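Local coordinates for protein beta-1,4-mannanase (Aplysia kurodai, PDB 3VUP) that probably hydrolyses the internal beta-1,4-mannosidic linkages of mannan in the digestive fluid of the sea hare, using a (beta/alpha)8 barrel, at residues Arg60-Ile65 with Trp320-Val325; Gly155-Met160 with Asp209-Thr214; Trp225-Asn230 with Ser281-His286. One frame throughout, in Å; residues are numbered along the deposited sequence.

All three contacts belong to one closed eight-stranded (beta/alpha)8 barrel, at different depths. Interaction 1 lies inside it, near the end where a bound Tris molecule sits about 3 Å from the side chain of Trp-322. Interaction 2 is on the outer wall, its centre about 17 Å away, yet the two meet through strand 157-161: Arg-60 NE forms a 2.8 Å salt bridge with Asp-158 OD2. Interaction 3 lies farther out, with its centre about 22 Å from that of interaction 1 and 21 Å from that of interaction 2, and touches neither. In sequence, 60-65 with 320-325 encloses both other contacts, which follow one another.

Interaction 1 (Arg60-Ile65 with Trp320-Val325); sequences RLWIHI and WSWHLV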
loop_
_atom_site.group_PDB
_atom_site.type_symbol
_atom_site.label_atom_id
_atom_site.label_comp_id
_atom_site.label_asym_id
_atom_site.label_seq_id
_atom_site.Cartn_x
_atom_site.Cartn_y
_atom_site.Cartn_z
ATOM N N ARG A 60 0.305 -8.083 -1.170
ATOM C CA ARG A 60 -0.473 -6.850 -1.231
ATOM C C ARG A 60 -1.626 -7.105 -2.198
ATOM O O ARG A 60 -1.430 -7.686 -3.264
ATOM C CB ARG A 60 0.403 -5.701 -1.727
ATOM C CG ARG A 60 -0.329 -4.361 -1.890
ATOM C CD ARG A 60 0.682 -3.262 -2.077
ATOM N NE ARG A 60 0.175 -1.901 -2.243
ATOM C CZ ARG A 60 0.185 -1.209 -3.381
ATOM N NH1 ARG A 60 0.531 -1.777 -4.533
ATOM N NH2 ARG A 60 -0.176 0.067 -3.363
ATOM N N LEU A 61 -2.835 -6.695 -1.824
ATOM C CA LEU A 61 -3.991 -6.845 -2.707
ATOM C C LEU A 61 -4.968 -5.715 -2.427
ATOM O O LEU A 61 -4.982 -5.140 -1.335
ATOM C CB LEU A 61 -4.658 -8.218 -2.573
ATOM C CG LEU A 61 -5.591 -8.489 -1.389
ATOM C CD1 LEU A 61 -6.253 -9.844 -1.566
ATOM C CD2 LEU A 61 -4.852 -8.443 -0.065
ATOM N N TRP A 62 -5.754 -5.375 -3.438
ATOM C CA TRP A 62 -6.516 -4.140 -3.416
ATOM C C TRP A 62 -7.981 -4.402 -3.105
ATOM O O TRP A 62 -8.572 -5.362 -3.606
ATOM C CB TRP A 62 -6.388 -3.414 -4.745
ATOM C CG TRP A 62 -4.997 -2.972 -5.131
ATOM C CD1 TRP A 62 -3.795 -3.343 -4.591
ATOM C CD2 TRP A 62 -4.697 -2.084 -6.196
ATOM N NE1 TRP A 62 -2.763 -2.706 -5.250
ATOM C CE2 TRP A 62 -3.299 -1.930 -6.248
ATOM C CE3 TRP A 62 -5.487 -1.377 -7.105
ATOM C CZ2 TRP A 62 -2.673 -1.110 -7.197
ATOM C CZ3 TRP A 62 -4.879 -0.574 -8.032
ATOM C CH2 TRP A 62 -3.482 -0.449 -8.082
ATOM N N ILE A 63 -8.558 -3.523 -2.287
ATOM C CA ILE A 63 -9.882 -3.732 -1.716
ATOM C C ILE A 63 -10.938 -2.824 -2.355
ATOM O O ILE A 63 -11.598 -3.241 -3.303
ATOM C CB ILE A 63 -9.867 -3.583 -0.167
ATOM C CG1 ILE A 63 -8.697 -4.380 0.453
ATOM C CG2 ILE A 63 -11.205 -3.998 0.415
ATOM C CD1 ILE A 63 -8.700 -5.862 0.155
ATOM N N HIS A 64 -11.108 -1.594 -1.864
ATOM C CA HIS A 64 -12.178 -0.731 -2.385
ATOM C C HIS A 64 -11.860 -0.190 -3.778
ATOM O O HIS A 64 -12.750 -0.062 -4.629
ATOM C CB HIS A 64 -12.449 0.484 -1.489
ATOM C CG HIS A 64 -12.652 0.187 -0.030
ATOM N ND1 HIS A 64 -13.483 -0.806 0.446
ATOM C CD2 HIS A 64 -12.185 0.839 1.060
ATOM C CE1 HIS A 64 -13.485 -0.776 1.769
ATOM N NE2 HIS A 64 -12.712 0.218 2.166
ATOM N N ILE A 65 -10.595 0.188 -3.971
ATOM C CA ILE A 65 -10.080 0.767 -5.211
ATOM C C ILE A 65 -10.663 2.169 -5.403
ATOM O O ILE A 65 -10.144 3.121 -4.816
ATOM C CB ILE A 65 -10.196 -0.200 -6.411
ATOM C CG1 ILE A 65 -9.589 -1.551 -5.998
ATOM C CG2 ILE A 65 -9.471 0.357 -7.610
ATOM C CD1 ILE A 65 -9.314 -2.502 -7.131
ATOM N N TRP A 320 8.010 -6.274 -3.069
ATOM C CA TRP A 320 6.772 -6.848 -3.591
ATOM C C TRP A 320 6.702 -6.573 -5.089
ATOM O O TRP A 320 6.554 -5.416 -5.511
ATOM C CB TRP A 320 5.525 -6.249 -2.922
ATOM C CG TRP A 320 5.487 -6.333 -1.428
ATOM C CD1 TRP A 320 6.037 -7.292 -0.641
ATOM C CD2 TRP A 320 4.851 -5.407 -0.540
ATOM N NE1 TRP A 320 5.788 -7.020 0.685
ATOM C CE2 TRP A 320 5.056 -5.869 0.772
ATOM C CE3 TRP A 320 4.124 -4.238 -0.733
ATOM C CZ2 TRP A 320 4.560 -5.193 1.886
ATOM C CZ3 TRP A 320 3.639 -3.567 0.372
ATOM C CH2 TRP A 320 3.853 -4.045 1.664
ATOM N N SER A 321 6.804 -7.624 -5.898
ATOM C CA SER A 321 6.705 -7.459 -7.344
ATOM C C SER A 321 5.247 -7.231 -7.778
ATOM O O SER A 321 4.302 -7.494 -7.017
ATOM C CB SER A 321 7.320 -8.659 -8.063
ATOM O OG SER A 321 6.738 -9.870 -7.618
ATOM N N TRP A 322 5.072 -6.735 -9.000
ATOM C CA TRP A 322 3.758 -6.330 -9.499
ATOM C C TRP A 322 3.043 -7.379 -10.361
ATOM O O TRP A 322 3.540 -7.776 -11.412
ATOM C CB TRP A 322 3.885 -5.018 -10.295
ATOM C CG TRP A 322 2.578 -4.624 -10.902
ATOM C CD1 TRP A 322 2.259 -4.626 -12.229
ATOM C CD2 TRP A 322 1.384 -4.247 -10.199
ATOM N NE1 TRP A 322 0.942 -4.259 -12.398
ATOM C CE2 TRP A 322 0.384 -4.017 -11.170
ATOM C CE3 TRP A 322 1.068 -4.063 -8.847
ATOM C CZ2 TRP A 322 -0.912 -3.617 -10.835
ATOM C CZ3 TRP A 322 -0.227 -3.667 -8.512
ATOM C CH2 TRP A 322 -1.200 -3.451 -9.506
ATOM N N HIS A 323 1.863 -7.789 -9.893
ATOM C CA HIS A 323 0.880 -8.590 -10.632
ATOM C C HIS A 323 1.229 -10.073 -10.680
ATOM O O HIS A 323 1.556 -10.634 -11.727
ATOM C CB HIS A 323 0.579 -8.033 -12.025
ATOM C CG HIS A 323 -0.841 -8.235 -12.432
ATOM N ND1 HIS A 323 -1.446 -9.478 -12.443
ATOM C CD2 HIS A 323 -1.794 -7.342 -12.783
ATOM C CE1 HIS A 323 -2.709 -9.331 -12.802
ATOM N NE2 HIS A 323 -2.943 -8.049 -13.022
ATOM N N LEU A 324 1.122 -10.726 -9.531
ATOM C CA LEU A 324 1.407 -12.151 -9.450
ATOM C C LEU A 324 0.462 -12.968 -10.314
ATOM O O LEU A 324 0.865 -13.983 -10.867
ATOM C CB LEU A 324 1.327 -12.644 -8.011
ATOM C CG LEU A 324 2.413 -12.126 -7.069
ATOM C CD1 LEU A 324 2.077 -12.509 -5.645
ATOM C CD2 LEU A 324 3.788 -12.657 -7.471
ATOM N N VAL A 325 -0.796 -12.559 -10.425
ATOM C CA VAL A 325 -1.734 -13.342 -11.221
ATOM C C VAL A 325 -1.250 -13.495 -12.660
ATOM O O VAL A 325 -1.294 -14.590 -13.217
ATOM C CB VAL A 325 -3.155 -12.750 -11.165
ATOM C CG1 VAL A 325 -4.038 -13.338 -12.244
ATOM C CG2 VAL A 325 -3.760 -12.993 -9.793
#
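Arg-60 and Trp-320 meet inside the (beta/alpha)8 barrel, reaching each other from strands 58-65 and 318-322. Strand 18-22 runs between these two in the sheet, so no hydrogen bond joins them; their short axes stay 9.6 Å apart at closest approach, inclined at 45°. Side chains do all the bridging. The arginine leaves its strand with CG anti to the backbone N (chi1 177°) and runs extended as far as NE, which carries its CD past the six-membered part of the Trp-320 indole, 3.8 Å from CE3 and 3.9 Å from CZ3. The two side chains cross at about a right angle.

Beyond CD the guanidinium is gripped from several directions: NH1 bonds to Asn-22 and pairs with Glu-293, while NH2 is held by Asn-161. Such a network should fix its rotation. Trp-62 NE1, two residues along the same strand, lies 3.5 Å above one face of the Arg-60 guanidinium, offset toward its rim.

Trp-322 sits at the C-terminal end of strand 318-322. It also touches Pro-24 and Tyr-264, and a Tris molecule, probably from the crystallisation liquor, is bound beside it, consistent with a pocket such as the substrate cleft of glycosidases of this fold. Its benzo ring meets that of Trp-62 obliquely, with centroids 5.6 Å apart and planes at 47°; the tightest point is Trp-62 CZ2 to Trp-322 CH2, 3.6 Å.

Interaction 2 (Gly155-Met160 with Asp209-Thr214); sequences GGWDLM and DAIKTT
This is an apolar strand-to-helix contact on the outer wall of the (beta/alpha)8 barrel, in which Trp-157 and Leu-159 of strand 157-161 receive Ile-211 of helix 197-214. That helix is the crossover packed between this strand and the next, 220-224, whose Val-220 also touches Ile-211. Side chains alternate along the strand: Trp-157 and Leu-159 face the helix, whereas Asp-158 turns inward to the barrel interior, where its carboxylate meets Gln-260.

Ile-211 works with two branches. With an alanine in its place both would go, and a gap would probably open beside Trp-157 CD1 and Leu-159 CD2, where the two methyls now sit. The shorter branch, CG2, meets the pyrrole side of the indole obliquely, 3.6 Å from Trp-157 CD1. The longer one starts with CG1 anti to the carbonyl carbon (chi1 -68°) and slides past Leu-159 in the opposite direction to that side chain. It ends in a methyl that touches both strand residues, Ile-211 CD1 lying 3.8 Å from Trp-157 CB and 3.6 Å from Leu-159 CD2.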
loop_
_atom_site.group_PDB
_atom_site.type_symbol
_atom_site.label_atom_id
_atom_site.label_comp_id
_atom_site.label_asym_id
_atom_site.label_seq_id
_atom_site.Cartn_x
_atom_site.Cartn_y
_atom_site.Cartn_z
ATOM N N GLY A 155 -0.511 -7.936 7.909
ATOM C CA GLY A 155 0.782 -7.271 7.899
ATOM C C GLY A 155 0.658 -5.776 8.133
ATOM O O GLY A 155 1.404 -5.187 8.918
ATOM N N GLY A 156 -0.294 -5.154 7.448
ATOM C CA GLY A 156 -0.523 -3.734 7.613
ATOM C C GLY A 156 -1.515 -3.242 6.589
ATOM O O GLY A 156 -1.791 -3.916 5.592
ATOM N N TRP A 157 -2.052 -2.061 6.846
ATOM C CA TRP A 157 -3.045 -1.441 5.982
ATOM C C TRP A 157 -2.369 -0.405 5.095
ATOM O O TRP A 157 -1.709 0.498 5.596
ATOM C CB TRP A 157 -4.117 -0.738 6.820
ATOM C CG TRP A 157 -4.948 -1.663 7.661
ATOM C CD1 TRP A 157 -4.796 -1.922 8.998
ATOM C CD2 TRP A 157 -6.070 -2.446 7.229
ATOM N NE1 TRP A 157 -5.751 -2.812 9.418
ATOM C CE2 TRP A 157 -6.544 -3.152 8.356
ATOM C CE3 TRP A 157 -6.724 -2.620 6.000
ATOM C CZ2 TRP A 157 -7.641 -4.020 8.293
ATOM C CZ3 TRP A 157 -7.809 -3.489 5.936
ATOM C CH2 TRP A 157 -8.257 -4.175 7.078
ATOM N N ASP A 158 -2.519 -0.551 3.783
ATOM C CA ASP A 158 -2.028 0.434 2.824
ATOM C C ASP A 158 -3.233 1.312 2.473
ATOM O O ASP A 158 -4.196 0.849 1.858
ATOM C CB ASP A 158 -1.467 -0.292 1.598
ATOM C CG ASP A 158 -1.004 0.643 0.483
ATOM O OD1 ASP A 158 -1.367 1.839 0.486
ATOM O OD2 ASP A 158 -0.303 0.138 -0.434
ATOM N N LEU A 159 -3.191 2.579 2.871
ATOM C CA LEU A 159 -4.355 3.441 2.685
ATOM C C LEU A 159 -4.680 3.728 1.233
ATOM O O LEU A 159 -5.841 3.886 0.876
ATOM C CB LEU A 159 -4.155 4.770 3.399
ATOM C CG LEU A 159 -3.933 4.688 4.901
ATOM C CD1 LEU A 159 -3.884 6.087 5.472
ATOM C CD2 LEU A 159 -5.014 3.866 5.584
ATOM N N MET A 160 -3.660 3.855 0.397
ATOM C CA MET A 160 -3.903 4.300 -0.961
ATOM C C MET A 160 -2.769 3.982 -1.894
ATOM O O MET A 160 -1.593 4.275 -1.624
ATOM C CB MET A 160 -4.162 5.804 -0.998
ATOM C CG MET A 160 -4.505 6.342 -2.392
ATOM S SD MET A 160 -5.029 8.064 -2.394
ATOM C CE MET A 160 -6.752 7.875 -2.816
ATOM N N ASP A 209 -5.259 7.401 11.673
ATOM C CA ASP A 209 -5.584 7.581 13.080
ATOM C C ASP A 209 -6.740 6.677 13.487
ATOM O O ASP A 209 -6.719 6.070 14.558
ATOM C CB ASP A 209 -5.909 9.042 13.379
ATOM C CG ASP A 209 -6.166 9.295 14.855
ATOM O OD1 ASP A 209 -5.196 9.516 15.614
ATOM O OD2 ASP A 209 -7.349 9.291 15.251
ATOM N N ALA A 210 -7.742 6.562 12.624
ATOM C CA ALA A 210 -8.872 5.688 12.904
ATOM C C ALA A 210 -8.421 4.238 13.053
ATOM O O ALA A 210 -8.862 3.531 13.962
ATOM C CB ALA A 210 -9.914 5.810 11.808
ATOM N N ILE A 211 -7.541 3.797 12.161
ATOM C CA ILE A 211 -7.029 2.435 12.229
ATOM C C ILE A 211 -6.312 2.176 13.553
ATOM O O ILE A 211 -6.580 1.190 14.238
ATOM C CB ILE A 211 -6.115 2.119 11.029
ATOM C CG1 ILE A 211 -6.940 2.070 9.739
ATOM C CG2 ILE A 211 -5.353 0.807 11.248
ATOM C CD1 ILE A 211 -6.111 2.066 8.493
ATOM N N LYS A 212 -5.411 3.078 13.923
ATOM C CA LYS A 212 -4.602 2.867 15.120
ATOM C C LYS A 212 -5.266 3.267 16.442
ATOM O O LYS A 212 -4.696 3.062 17.516
ATOM C CB LYS A 212 -3.203 3.443 14.944
ATOM C CG LYS A 212 -2.385 2.585 13.984
ATOM C CD LYS A 212 -0.947 3.053 13.825
ATOM C CE LYS A 212 -0.850 4.257 12.903
ATOM N NZ LYS A 212 0.565 4.662 12.704
ATOM N N THR A 213 -6.465 3.829 16.365
ATOM C CA THR A 213 -7.314 3.979 17.543
ATOM C C THR A 213 -8.082 2.676 17.760
ATOM O O THR A 213 -8.263 2.216 18.882
ATOM C CB THR A 213 -8.340 5.132 17.388
ATOM O OG1 THR A 213 -7.665 6.362 17.112
ATOM C CG2 THR A 213 -9.157 5.302 18.658
ATOM N N THR A 214 -8.524 2.080 16.661
ATOM C CA THR A 214 -9.365 0.891 16.701
ATOM C C THR A 214 -8.555 -0.387 16.927
ATOM O O THR A 214 -8.963 -1.262 17.694
ATOM C CB THR A 214 -10.185 0.812 15.407
ATOM O OG1 THR A 214 -10.967 2.002 15.278
ATOM C CG2 THR A 214 -11.106 -0.385 15.415
#

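Interaction 3 (Trp225-Asn230 with Ser281-His286); sequences WNPKSN and SDYGLH. With SO4 (sulfate ion), chain D.
Pro-227 and Tyr-283 make the apolar half of the packed side of this contact, a buried meeting in which the proline ring approaches the tyrosine obliquely along one side: Pro-227 CB lies 3.8 Å from Tyr-283 CE1, and Pro-227 CG is 3.9 Å from the same atom. The tyrosine is firmly placed, its OH bonded to the backbone oxygen of Val-273 and its ring set edge-to-face against Phe-261. Pro-227 is positioned by its own loop. Asn-226 OD1 accepts from Lys-228 N at 3.0 Å, an Asx turn that leads into the 3-10 segment 227-229, and Ser-229 OG ties that segment to Glu-164.

In the other half, equally close, Leu-285 meets Asn-230 not through the amide but at the backbone carbonyl. Leu-285 CD1 is 3.5 Å from Asn-230 O and CD2 only slightly farther, so both methyls press on the oxygen without bonding it. The amide itself is engaged elsewhere, with Asn-238.

Toward solvent the character changes. Gly-284, with positive phi, turns the chain, and the exposed His-286 touches nothing of 225-230; instead it holds a sulfate, probably from the crystallisation liquor. With the imidazole folded beside its own backbone N (chi1 -58°), two donors face the ion together: His-286 N reaches O2 at 2.8 Å, and ND1 reaches O4 at 2.8 Å, almost straight at 175°. Tyr-259 OH adds another bond. Asn-230 and Leu-285 both rest on Tyr-259, and Pro-227 on Phe-261, so the two loops pack together over the outer face of strand 259-262 of the (beta/alpha)8 barrel.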
loop_
_atom_site.group_PDB
_atom_site.type_symbol
_atom_site.label_atom_id
_atom_site.label_comp_id
_atom_site.label_asym_id
_atom_site.label_seq_id
_atom_site.Cartn_x
_atom_site.Cartn_y
_atom_site.Cartn_z
ATOM N N TRP A 225 3.878 6.394 -5.974
ATOM C CA TRP A 225 4.185 5.957 -7.332
ATOM C C TRP A 225 5.673 5.972 -7.640
ATOM O O TRP A 225 6.143 5.255 -8.521
ATOM C CB TRP A 225 3.379 6.776 -8.345
ATOM C CG TRP A 225 4.144 7.721 -9.243
ATOM C CD1 TRP A 225 4.359 7.556 -10.583
ATOM C CD2 TRP A 225 4.737 8.993 -8.903
ATOM N NE1 TRP A 225 5.052 8.624 -11.095
ATOM C CE2 TRP A 225 5.297 9.518 -10.086
ATOM C CE3 TRP A 225 4.875 9.726 -7.715
ATOM C CZ2 TRP A 225 5.978 10.737 -10.120
ATOM C CZ3 TRP A 225 5.557 10.942 -7.754
ATOM C CH2 TRP A 225 6.092 11.432 -8.948
ATOM N N ASN A 226 6.399 6.802 -6.894
ATOM C CA ASN A 226 7.797 7.106 -7.142
ATOM C C ASN A 226 8.241 7.835 -5.872
ATOM O O ASN A 226 7.493 8.668 -5.358
ATOM C CB ASN A 226 7.875 8.030 -8.371
ATOM C CG ASN A 226 9.295 8.327 -8.821
ATOM O OD1 ASN A 226 10.143 8.729 -8.021
ATOM N ND2 ASN A 226 9.557 8.140 -10.119
ATOM N N PRO A 227 9.444 7.535 -5.352
ATOM C CA PRO A 227 9.859 8.226 -4.127
ATOM C C PRO A 227 10.038 9.744 -4.268
ATOM O O PRO A 227 10.249 10.397 -3.252
ATOM C CB PRO A 227 11.199 7.561 -3.786
ATOM C CG PRO A 227 11.681 7.008 -5.081
ATOM C CD PRO A 227 10.445 6.552 -5.795
ATOM N N LYS A 228 9.930 10.293 -5.476
ATOM C CA LYS A 228 9.956 11.742 -5.652
ATOM C C LYS A 228 8.972 12.505 -4.765
ATOM O O LYS A 228 9.228 13.665 -4.467
ATOM C CB LYS A 228 9.755 12.117 -7.120
ATOM C CG LYS A 228 10.980 11.859 -7.976
ATOM C CD LYS A 228 10.717 12.091 -9.448
ATOM C CE LYS A 228 11.966 11.782 -10.268
ATOM N NZ LYS A 228 11.770 12.091 -11.714
ATOM N N SER A 229 7.852 11.896 -4.365
ATOM C CA SER A 229 6.913 12.567 -3.464
ATOM C C SER A 229 7.170 12.303 -1.979
ATOM O O SER A 229 6.427 12.806 -1.143
ATOM C CB SER A 229 5.492 12.130 -3.782
ATOM O OG SER A 229 5.430 10.729 -3.624
ATOM N N ASN A 230 8.225 11.555 -1.664
ATOM C CA ASN A 230 8.371 10.908 -0.360
ATOM C C ASN A 230 9.803 11.042 0.189
ATOM O O ASN A 230 10.191 10.285 1.066
ATOM C CB ASN A 230 7.995 9.421 -0.560
ATOM C CG ASN A 230 7.532 8.663 0.705
ATOM O OD1 ASN A 230 7.120 7.517 0.569
ATOM N ND2 ASN A 230 7.569 9.277 1.878
ATOM N N SER A 281 19.205 4.253 2.554
ATOM C CA SER A 281 19.695 5.380 3.325
ATOM C C SER A 281 19.791 6.676 2.517
ATOM O O SER A 281 19.822 7.755 3.105
ATOM C CB SER A 281 21.042 5.045 3.957
ATOM O OG SER A 281 21.972 4.695 2.956
ATOM N N ASP A 282 19.824 6.584 1.187
ATOM C CA ASP A 282 19.899 7.784 0.354
ATOM C C ASP A 282 18.677 8.686 0.492
ATOM O O ASP A 282 18.734 9.863 0.130
ATOM C CB ASP A 282 20.047 7.420 -1.123
ATOM C CG ASP A 282 21.372 6.770 -1.444
ATOM O OD1 ASP A 282 22.370 7.060 -0.759
ATOM O OD2 ASP A 282 21.418 5.979 -2.409
ATOM N N TYR A 283 17.571 8.144 0.997
ATOM C CA TYR A 283 16.317 8.891 1.036
ATOM C C TYR A 283 16.143 9.745 2.285
ATOM O O TYR A 283 15.226 10.554 2.348
ATOM C CB TYR A 283 15.126 7.943 0.798
ATOM C CG TYR A 283 15.233 7.338 -0.584
ATOM C CD1 TYR A 283 14.777 8.036 -1.696
ATOM C CD2 TYR A 283 15.878 6.125 -0.790
ATOM C CE1 TYR A 283 14.923 7.525 -2.971
ATOM C CE2 TYR A 283 16.027 5.607 -2.056
ATOM C CZ TYR A 283 15.556 6.309 -3.145
ATOM O OH TYR A 283 15.723 5.773 -4.401
ATOM N N GLY A 284 17.014 9.558 3.273
ATOM C CA GLY A 284 16.999 10.393 4.462
ATOM C C GLY A 284 15.777 10.205 5.343
ATOM O O GLY A 284 15.355 11.122 6.042
ATOM N N LEU A 285 15.214 9.001 5.309
ATOM C CA LEU A 285 14.014 8.680 6.067
ATOM C C LEU A 285 14.356 7.895 7.325
ATOM O O LEU A 285 15.496 7.461 7.518
ATOM C CB LEU A 285 13.012 7.933 5.180
ATOM C CG LEU A 285 12.596 8.727 3.934
ATOM C CD1 LEU A 285 11.790 7.861 2.986
ATOM C CD2 LEU A 285 11.823 9.990 4.289
ATOM N N HIS A 286 13.361 7.736 8.192
ATOM C CA HIS A 286 13.551 7.116 9.501
ATOM C C HIS A 286 12.465 6.096 9.807
ATOM O O HIS A 286 12.093 5.888 10.961
ATOM C CB HIS A 286 13.579 8.187 10.581
ATOM C CG HIS A 286 14.650 9.207 10.368
ATOM N ND1 HIS A 286 14.487 10.301 9.545
ATOM C CD2 HIS A 286 15.919 9.272 10.834
ATOM C CE1 HIS A 286 15.602 11.009 9.533
ATOM N NE2 HIS A 286 16.486 10.406 10.306
HETATM S S SO4 D . 10.946 10.331 8.591
HETATM O O1 SO4 D . 10.923 10.621 10.017
HETATM O O2 SO4 D . 10.870 8.891 8.398
HETATM O O3 SO4 D . 9.809 10.951 7.937
HETATM O O4 SO4 D . 12.208 10.813 8.033
#